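Local coordinates for designed helical repeat protein (PDB 5CWD) that has no known natural function, being a de novo designed protein built to fold into a repeating stack of alpha helices, at residues Asn64-Ala69 / Ala111-Lys116; Glu104-Glu109 / Glu153-Lys158; Pro128-Ala133 / Ala167-Leu172. One frame throughout, in Å; residues are numbered along the deposited sequence.

Contacts 1 and 2 are two copies of one theme: in each, an isoleucine on a later helix packs against the turn that ends one helix and starts the next, and a glutamate in the new helix's first turn crosses a lysine side chain, its carboxylate oxygen against the methylenes. Their centres are about 13 Å apart, both draw on helix 108-125, and they touch directly where Asn64 ND2 comes within 3.3 Å of Glu109 OE1. Contact 3 lies at the C-terminal end of the chain, with its centre about 17 Å from that of contact 1 and 18 Å from that of contact 2, and touches neither. No ligand site is involved; all three are packing contacts.

Contact 1: residues Asn64-Ala69 / Ala111-Lys116; sequences NDEEVA and AKIAAK
Ile113 packs against Asn64, Asp65 and Glu66, where one helix of this helical-repeat stack ends and the next, 66-83, begins. This is the tight part of the contact. A buried isoleucine suits it because its two branches reach different parts of the turn: CG2 lies 3.7 Å from Asp65 O, while CG1 approaches Asn64 OD1. With CG1 anti to the carbonyl carbon (chi1 -61°), the longer branch carries CD1 on to the aliphatic CG of Glu66, 3.6 Å away, the two side chains meeting at about a right angle. Ala69, one turn further on, presents only a methyl and lets the helices lie close.

The turn keeps its shape by other means. Asn64 has positive phi, a conformation that asparagine tolerates better than most residues, and Asp65 is the N-cap of helix 66-83. Its OD1 accepts from two backbone amides: Glu67 N, 2.7 Å off, comes from above the carboxylate plane, whereas Val68 N meets the anti lone pair.

On the solvent side the packing is looser and charged. Glu66 stretches out toward Lys112 and Lys116, both on helix 108-125, yet forms a salt bridge with neither. Its carboxylate lies near their ammonium groups, which would probably give a mild electrostatic attraction, and Lys116 NZ is instead hydrogen-bonded to Gln166 on helix 150-167. Bends at chi3 and chi4 of Lys116 leave a methylene as the group facing the glutamate: Lys116 CE is 3.7 Å from Glu66 OE2, and NZ stands back at 4.4 Å from that same oxygen.

Contact 2: residues Glu104-Glu109 / Glu153-Lys158; sequences ESNDEE and EKIAKK
Ile155 fills the angle of the turn made by Asn106 and Asp107. Its CD1 reaches furthest, to 3.4 Å from Asp107 N, and CG1 lies over Asn106 CA. The chain is aimed there by its first torsion, which sets CG1 anti to the backbone N (chi1 -175°). Closer to the backbone of Ile155, Asn106 OD1 rests against the branch point, 3.7 Å from both Ile155 CB and Ile155 CG2, an approach without a hydrogen bond. Cut back to an alanine, this position would lose the ethyl arm over the Asn106-Asp107 peptide link and would probably leave a gap there.

Beside Ile155 two charged side chains cross. The extended chains of Glu108 and Lys158 meet at about a right angle, with Glu108 OE2 3.4 Å from Lys158 CD. The charged ends themselves are 4.2 Å apart, OE2 to NZ, too far for a salt bridge, although some attraction is likely. Long residues suit this place because their methylenes pack while their ends stay toward solvent.

The backbone around the turn positions this first shell. Asn106 takes up positive phi as the chain leaves helix 87-105, and Asp107 then caps the start of helix 108-125: its OD1 accepts from Glu109 N at 3.0 Å, on the anti side but 31° out of the carboxylate plane. Behind Ile155, the small Ala156 packs against Ala140 and Ala144, seating helix 150-167 on helix 129-147. An N-capped interhelical turn, plugged by an isoleucine from a later helix, thus joins helix 150-167 to the junction of helices 87-105 and 108-125 in this designed helical-repeat protein.

Contact 3: residues Pro128-Ala133 / Ala167-Leu172; sequences PTKEAA and AGMPWL
Lys130, Leu172 and Met169 bury the most surface where the first turn of helix 129-147 meets the tail following helix 150-167. These two helices form an antiparallel helical hairpin, tied further along by the Cys137-Cys160 disulfide, and the contact closes one end of it.

Lys130 has the largest share, and it is its aliphatic part that does much of the work. CG stands anti to the backbone N (chi1 168°), and a bend at chi2 (55°) turns the rest of the chain past the sulfur of Met169, with Lys130 CD 3.6 Å from Met169 SD. The remaining chain is extended and runs alongside Leu172 in the opposite sense, so that NZ comes beside the isobutyl group of Leu172. A lysine suits this edge, where methylenes can cover apolar neighbours and the ammonium can still reach solvent.

Met169 is flexible enough to fit against the helix start. Its SD also lies 3.6 Å from Lys130 CA, and a bend at chi3 (70°) carries CE over to Thr129, 3.6 Å from Thr129 OG1.

Leu172 is brought back toward the helix by the type I turn from Met169 to Leu172, closed by the bond from Leu172 N to Met169 O (3.2 Å). Pro170 fits the second position of that turn, where its ring-restricted phi is the one needed. Before it, Gly168 readily accepts the positive phi with which the chain leaves helix 150-167. Leu172 CD1 then packs on the methyl of the buried Ala133, a residue small enough to serve two neighbours: Ala133 CB also meets Ala167 CB, 4.2 Å away.

Contact 1: residues Asn64-Ala69 / Ala111-Lys116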
loop_
_atom_site.group_PDB
_atom_site.type_symbol
_atom_site.label_atom_id
_atom_site.label_comp_id
_atom_site.label_asym_id
_atom_site.label_seq_id
_atom_site.Cartn_x
_atom_site.Cartn_y
_atom_site.Cartn_z
ATOM N N ASN A 64 -11.321 -4.474 -2.300
ATOM C CA ASN A 64 -11.851 -4.371 -3.654
ATOM C C ASN A 64 -12.824 -3.201 -3.800
ATOM O O ASN A 64 -13.727 -3.238 -4.639
ATOM C CB ASN A 64 -12.537 -5.680 -4.057
ATOM C CG ASN A 64 -12.692 -5.820 -5.557
ATOM O OD1 ASN A 64 -11.824 -5.405 -6.325
ATOM N ND2 ASN A 64 -13.807 -6.399 -5.982
ATOM N N ASP A 65 -12.633 -2.166 -2.984
ATOM C CA ASP A 65 -13.437 -0.947 -3.076
ATOM C C ASP A 65 -12.545 0.254 -3.364
ATOM O O ASP A 65 -11.392 0.294 -2.936
ATOM C CB ASP A 65 -14.228 -0.720 -1.787
ATOM C CG ASP A 65 -15.114 0.513 -1.856
ATOM O OD1 ASP A 65 -14.629 1.613 -1.515
ATOM O OD2 ASP A 65 -16.291 0.381 -2.255
ATOM N N GLU A 66 -13.087 1.235 -4.077
ATOM C CA GLU A 66 -12.297 2.369 -4.550
ATOM C C GLU A 66 -12.086 3.447 -3.492
ATOM O O GLU A 66 -11.156 4.247 -3.597
ATOM C CB GLU A 66 -12.960 2.993 -5.781
ATOM C CG GLU A 66 -12.992 2.074 -6.993
ATOM C CD GLU A 66 -13.334 2.808 -8.272
ATOM O OE1 GLU A 66 -13.661 4.012 -8.198
ATOM O OE2 GLU A 66 -13.267 2.183 -9.351
ATOM N N GLU A 67 -12.945 3.476 -2.478
ATOM C CA GLU A 67 -12.840 4.479 -1.424
ATOM C C GLU A 67 -11.885 4.003 -0.332
ATOM O O GLU A 67 -11.109 4.788 0.232
ATOM C CB GLU A 67 -14.220 4.785 -0.836
ATOM C CG GLU A 67 -15.301 5.067 -1.879
ATOM C CD GLU A 67 -14.987 6.265 -2.761
ATOM O OE1 GLU A 67 -14.097 7.065 -2.398
ATOM O OE2 GLU A 67 -15.635 6.410 -3.821
ATOM N N VAL A 68 -11.941 2.705 -0.047
ATOM C CA VAL A 68 -11.039 2.092 0.919
ATOM C C VAL A 68 -9.599 2.329 0.477
ATOM O O VAL A 68 -8.691 2.410 1.304
ATOM C CB VAL A 68 -11.307 0.581 1.068
ATOM C CG1 VAL A 68 -10.381 -0.030 2.106
ATOM C CG2 VAL A 68 -12.755 0.336 1.458
ATOM N N ALA A 69 -9.401 2.452 -0.830
ATOM C CA ALA A 69 -8.099 2.811 -1.370
ATOM C C ALA A 69 -7.671 4.183 -0.854
ATOM O O ALA A 69 -6.591 4.332 -0.277
ATOM C CB ALA A 69 -8.134 2.800 -2.883
ATOM N N ALA A 111 -6.513 -5.419 -9.322
ATOM C CA ALA A 111 -5.345 -4.777 -9.921
ATOM C C ALA A 111 -5.618 -3.302 -10.201
ATOM O O ALA A 111 -4.787 -2.440 -9.903
ATOM C CB ALA A 111 -4.940 -5.491 -11.200
ATOM N N LYS A 112 -6.780 -3.015 -10.780
ATOM C CA LYS A 112 -7.189 -1.637 -11.021
ATOM C C LYS A 112 -7.287 -0.881 -9.700
ATOM O O LYS A 112 -6.793 0.245 -9.579
ATOM C CB LYS A 112 -8.527 -1.593 -11.760
ATOM C CG LYS A 112 -9.051 -0.191 -12.020
ATOM C CD LYS A 112 -10.322 -0.224 -12.844
ATOM C CE LYS A 112 -10.894 1.170 -13.033
ATOM N NZ LYS A 112 -12.143 1.147 -13.841
ATOM N N ILE A 113 -7.923 -1.511 -8.716
ATOM C CA ILE A 113 -8.021 -0.944 -7.373
ATOM C C ILE A 113 -6.630 -0.616 -6.836
ATOM O O ILE A 113 -6.395 0.479 -6.321
ATOM C CB ILE A 113 -8.735 -1.913 -6.390
ATOM C CG1 ILE A 113 -10.171 -2.198 -6.844
ATOM C CG2 ILE A 113 -8.732 -1.358 -4.963
ATOM C CD1 ILE A 113 -11.091 -0.989 -6.871
ATOM N N ALA A 114 -5.712 -1.569 -6.970
ATOM C CA ALA A 114 -4.353 -1.413 -6.462
ATOM C C ALA A 114 -3.645 -0.260 -7.158
ATOM O O ALA A 114 -3.032 0.582 -6.508
ATOM C CB ALA A 114 -3.566 -2.703 -6.642
ATOM N N ALA A 115 -3.734 -0.232 -8.483
ATOM C CA ALA A 115 -3.125 0.833 -9.266
ATOM C C ALA A 115 -3.653 2.195 -8.825
ATOM O O ALA A 115 -2.881 3.102 -8.482
ATOM C CB ALA A 115 -3.390 0.615 -10.741
ATOM N N LYS A 116 -4.977 2.324 -8.829
ATOM C CA LYS A 116 -5.624 3.569 -8.440
ATOM C C LYS A 116 -5.156 3.973 -7.046
ATOM O O LYS A 116 -4.764 5.119 -6.814
ATOM C CB LYS A 116 -7.147 3.420 -8.477
ATOM C CG LYS A 116 -7.883 4.628 -9.049
ATOM C CD LYS A 116 -9.399 4.423 -9.044
ATOM C CE LYS A 116 -9.865 3.460 -10.138
ATOM N NZ LYS A 116 -9.905 4.097 -11.487
#

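Contact 2: residues Glu104-Glu109 / Glu153-Lys158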
loop_
_atom_site.group_PDB
_atom_site.type_symbol
_atom_site.label_atom_id
_atom_site.label_comp_id
_atom_site.label_asym_id
_atom_site.label_seq_id
_atom_site.Cartn_x
_atom_site.Cartn_y
_atom_site.Cartn_z
ATOM N N GLU A 104 -1.028 -11.302 -5.971
ATOM C CA GLU A 104 -1.421 -12.488 -5.219
ATOM C C GLU A 104 -2.911 -12.798 -5.367
ATOM O O GLU A 104 -3.309 -13.960 -5.343
ATOM C CB GLU A 104 -1.071 -12.313 -3.740
ATOM C CG GLU A 104 -0.976 -13.617 -2.963
ATOM C CD GLU A 104 0.200 -14.475 -3.394
ATOM O OE1 GLU A 104 1.082 -13.960 -4.117
ATOM O OE2 GLU A 104 0.243 -15.664 -3.009
ATOM N N SER A 105 -3.736 -11.766 -5.513
ATOM C CA SER A 105 -5.176 -11.971 -5.664
ATOM C C SER A 105 -5.520 -12.543 -7.037
ATOM O O SER A 105 -6.521 -13.240 -7.194
ATOM C CB SER A 105 -5.934 -10.658 -5.448
ATOM O OG SER A 105 -5.939 -9.866 -6.624
ATOM N N ASN A 106 -4.679 -12.243 -8.024
ATOM C CA ASN A 106 -4.909 -12.650 -9.407
ATOM C C ASN A 106 -6.283 -12.207 -9.913
ATOM O O ASN A 106 -7.083 -13.021 -10.373
ATOM C CB ASN A 106 -4.759 -14.165 -9.549
ATOM C CG ASN A 106 -4.604 -14.600 -10.996
ATOM O OD1 ASN A 106 -3.492 -14.700 -11.511
ATOM N ND2 ASN A 106 -5.724 -14.851 -11.660
ATOM N N ASP A 107 -6.545 -10.906 -9.827
ATOM C CA ASP A 107 -7.822 -10.339 -10.250
ATOM C C ASP A 107 -7.612 -8.939 -10.821
ATOM O O ASP A 107 -7.053 -8.069 -10.156
ATOM C CB ASP A 107 -8.798 -10.295 -9.072
ATOM C CG ASP A 107 -10.235 -10.076 -9.507
ATOM O OD1 ASP A 107 -10.463 -9.336 -10.486
ATOM O OD2 ASP A 107 -11.140 -10.651 -8.865
ATOM N N GLU A 108 -8.068 -8.728 -12.052
ATOM C CA GLU A 108 -7.879 -7.449 -12.729
ATOM C C GLU A 108 -8.584 -6.304 -12.012
ATOM O O GLU A 108 -8.094 -5.173 -12.003
ATOM C CB GLU A 108 -8.377 -7.529 -14.170
ATOM C CG GLU A 108 -7.418 -8.226 -15.122
ATOM C CD GLU A 108 -7.743 -7.963 -16.582
ATOM O OE1 GLU A 108 -8.247 -6.863 -16.898
ATOM O OE2 GLU A 108 -7.495 -8.858 -17.417
ATOM N N GLU A 109 -9.740 -6.591 -11.426
ATOM C CA GLU A 109 -10.446 -5.598 -10.629
ATOM C C GLU A 109 -9.531 -5.131 -9.509
ATOM O O GLU A 109 -9.218 -3.945 -9.393
ATOM C CB GLU A 109 -11.734 -6.173 -10.047
ATOM C CG GLU A 109 -12.657 -6.816 -11.061
ATOM C CD GLU A 109 -13.892 -7.403 -10.411
ATOM O OE1 GLU A 109 -14.115 -7.136 -9.212
ATOM O OE2 GLU A 109 -14.637 -8.134 -11.097
ATOM N N GLU A 153 3.127 -13.939 -13.941
ATOM C CA GLU A 153 3.625 -12.947 -14.883
ATOM C C GLU A 153 2.462 -12.351 -15.669
ATOM O O GLU A 153 2.480 -11.173 -16.033
ATOM C CB GLU A 153 4.650 -13.574 -15.830
ATOM C CG GLU A 153 5.525 -12.554 -16.539
ATOM C CD GLU A 153 6.652 -13.190 -17.333
ATOM O OE1 GLU A 153 6.781 -14.433 -17.305
ATOM O OE2 GLU A 153 7.410 -12.444 -17.988
ATOM N N LYS A 154 1.447 -13.172 -15.919
ATOM C CA LYS A 154 0.231 -12.707 -16.580
ATOM C C LYS A 154 -0.446 -11.567 -15.818
ATOM O O LYS A 154 -0.555 -10.449 -16.329
ATOM C CB LYS A 154 -0.754 -13.864 -16.758
ATOM C CG LYS A 154 -0.250 -14.962 -17.684
ATOM C CD LYS A 154 -1.389 -15.779 -18.272
ATOM C CE LYS A 154 -0.888 -16.698 -19.375
ATOM N NZ LYS A 154 -2.000 -17.259 -20.188
ATOM N N ILE A 155 -0.905 -11.851 -14.602
ATOM C CA ILE A 155 -1.576 -10.839 -13.790
ATOM C C ILE A 155 -0.636 -9.668 -13.519
ATOM O O ILE A 155 -1.078 -8.525 -13.395
ATOM C CB ILE A 155 -2.091 -11.427 -12.448
ATOM C CG1 ILE A 155 -2.906 -10.385 -11.670
ATOM C CG2 ILE A 155 -0.946 -11.958 -11.598
ATOM C CD1 ILE A 155 -4.281 -10.121 -12.258
ATOM N N ALA A 156 0.661 -9.949 -13.433
ATOM C CA ALA A 156 1.647 -8.882 -13.309
ATOM C C ALA A 156 1.583 -7.940 -14.513
ATOM O O ALA A 156 1.509 -6.714 -14.358
ATOM C CB ALA A 156 3.041 -9.463 -13.166
ATOM N N LYS A 157 1.605 -8.516 -15.711
ATOM C CA LYS A 157 1.516 -7.725 -16.935
ATOM C C LYS A 157 0.174 -6.997 -17.032
ATOM O O LYS A 157 0.120 -5.838 -17.451
ATOM C CB LYS A 157 1.735 -8.616 -18.157
ATOM C CG LYS A 157 3.192 -9.026 -18.338
ATOM C CD LYS A 157 3.384 -10.008 -19.483
ATOM C CE LYS A 157 4.861 -10.317 -19.690
ATOM N NZ LYS A 157 5.094 -11.296 -20.789
ATOM N N LYS A 158 -0.902 -7.670 -16.636
ATOM C CA LYS A 158 -2.214 -7.032 -16.594
ATOM C C LYS A 158 -2.186 -5.827 -15.662
ATOM O O LYS A 158 -2.700 -4.754 -15.989
ATOM C CB LYS A 158 -3.286 -8.020 -16.135
ATOM C CG LYS A 158 -3.563 -9.151 -17.112
ATOM C CD LYS A 158 -4.529 -10.165 -16.514
ATOM C CE LYS A 158 -4.721 -11.369 -17.421
ATOM N NZ LYS A 158 -5.465 -12.462 -16.734
#

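Contact 3: residues Pro128-Ala133 / Ala167-Leu172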
loop_
_atom_site.group_PDB
_atom_site.type_symbol
_atom_site.label_atom_id
_atom_site.label_comp_id
_atom_site.label_asym_id
_atom_site.label_seq_id
_atom_site.Cartn_x
_atom_site.Cartn_y
_atom_site.Cartn_z
ATOM N N PRO A 128 5.984 11.507 -7.837
ATOM C CA PRO A 128 5.453 11.582 -9.206
ATOM C C PRO A 128 4.683 10.333 -9.619
ATOM O O PRO A 128 5.037 9.230 -9.202
ATOM C CB PRO A 128 6.711 11.741 -10.068
ATOM C CG PRO A 128 7.736 12.290 -9.159
ATOM C CD PRO A 128 7.441 11.719 -7.804
ATOM N N THR A 129 3.649 10.512 -10.434
ATOM C CA THR A 129 2.842 9.393 -10.904
ATOM C C THR A 129 3.717 8.377 -11.635
ATOM O O THR A 129 3.491 7.167 -11.550
ATOM C CB THR A 129 1.717 9.867 -11.838
ATOM O OG1 THR A 129 2.280 10.555 -12.961
ATOM C CG2 THR A 129 0.771 10.803 -11.102
ATOM N N LYS A 130 4.728 8.880 -12.336
ATOM C CA LYS A 130 5.643 8.029 -13.087
ATOM C C LYS A 130 6.382 7.058 -12.173
ATOM O O LYS A 130 6.312 5.845 -12.361
ATOM C CB LYS A 130 6.644 8.887 -13.863
ATOM C CG LYS A 130 7.816 8.117 -14.461
ATOM C CD LYS A 130 7.362 6.968 -15.347
ATOM C CE LYS A 130 8.553 6.209 -15.918
ATOM N NZ LYS A 130 8.139 5.044 -16.749
ATOM N N GLU A 131 7.090 7.599 -11.187
ATOM C CA GLU A 131 7.859 6.779 -10.257
ATOM C C GLU A 131 6.971 5.777 -9.528
ATOM O O GLU A 131 7.350 4.622 -9.338
ATOM C CB GLU A 131 8.581 7.664 -9.245
ATOM C CG GLU A 131 9.583 8.615 -9.870
ATOM C CD GLU A 131 10.309 9.450 -8.836
ATOM O OE1 GLU A 131 9.922 9.393 -7.650
ATOM O OE2 GLU A 131 11.269 10.161 -9.207
ATOM N N ALA A 132 5.790 6.230 -9.121
ATOM C CA ALA A 132 4.834 5.373 -8.433
ATOM C C ALA A 132 4.414 4.218 -9.329
ATOM O O ALA A 132 4.479 3.049 -8.937
ATOM C CB ALA A 132 3.625 6.173 -8.007
ATOM N N ALA A 133 3.982 4.558 -10.538
ATOM C CA ALA A 133 3.574 3.563 -11.519
ATOM C C ALA A 133 4.694 2.561 -11.777
ATOM O O ALA A 133 4.472 1.346 -11.808
ATOM C CB ALA A 133 3.170 4.242 -12.809
ATOM N N ALA A 167 -2.012 5.953 -15.136
ATOM C CA ALA A 167 -1.063 7.059 -15.133
ATOM C C ALA A 167 -1.035 7.784 -16.473
ATOM O O ALA A 167 -0.619 8.939 -16.555
ATOM C CB ALA A 167 0.323 6.553 -14.784
ATOM N N GLY A 168 -1.474 7.099 -17.523
ATOM C CA GLY A 168 -1.547 7.701 -18.840
ATOM C C GLY A 168 -0.186 7.879 -19.479
ATOM O O GLY A 168 0.054 8.868 -20.172
ATOM N N MET A 169 0.707 6.925 -19.237
ATOM C CA MET A 169 2.022 6.908 -19.873
ATOM C C MET A 169 2.317 5.505 -20.398
ATOM O O MET A 169 2.897 4.683 -19.689
ATOM C CB MET A 169 3.113 7.365 -18.898
ATOM C CG MET A 169 2.981 6.841 -17.478
ATOM S SD MET A 169 3.999 7.791 -16.329
ATOM C CE MET A 169 3.120 9.353 -16.288
ATOM N N PRO A 170 1.913 5.234 -21.651
ATOM C CA PRO A 170 1.970 3.896 -22.253
ATOM C C PRO A 170 3.331 3.221 -22.171
ATOM O O PRO A 170 3.406 1.997 -22.267
ATOM C CB PRO A 170 1.611 4.160 -23.718
ATOM C CG PRO A 170 0.804 5.391 -23.695
ATOM C CD PRO A 170 1.369 6.228 -22.596
ATOM N N TRP A 171 4.386 4.005 -21.995
ATOM C CA TRP A 171 5.743 3.482 -22.075
ATOM C C TRP A 171 6.070 2.497 -20.957
ATOM O O TRP A 171 7.068 1.777 -21.028
ATOM C CB TRP A 171 6.738 4.636 -22.062
ATOM C CG TRP A 171 6.542 5.562 -23.209
ATOM C CD1 TRP A 171 6.177 6.871 -23.151
ATOM C CD2 TRP A 171 6.684 5.245 -24.598
ATOM N NE1 TRP A 171 6.089 7.397 -24.418
ATOM C CE2 TRP A 171 6.396 6.417 -25.324
ATOM C CE3 TRP A 171 7.031 4.084 -25.296
ATOM C CZ2 TRP A 171 6.445 6.461 -26.715
ATOM C CZ3 TRP A 171 7.079 4.130 -26.677
ATOM C CH2 TRP A 171 6.787 5.311 -27.370
ATOM N N LEU A 172 5.233 2.464 -19.926
ATOM C CA LEU A 172 5.394 1.484 -18.862
ATOM C C LEU A 172 5.167 0.080 -19.413
ATOM O O LEU A 172 6.082 -0.746 -19.429
ATOM C CB LEU A 172 4.431 1.777 -17.714
ATOM C CG LEU A 172 4.839 2.961 -16.838
ATOM C CD1 LEU A 172 3.648 3.485 -16.065
ATOM C CD2 LEU A 172 5.956 2.550 -15.891
#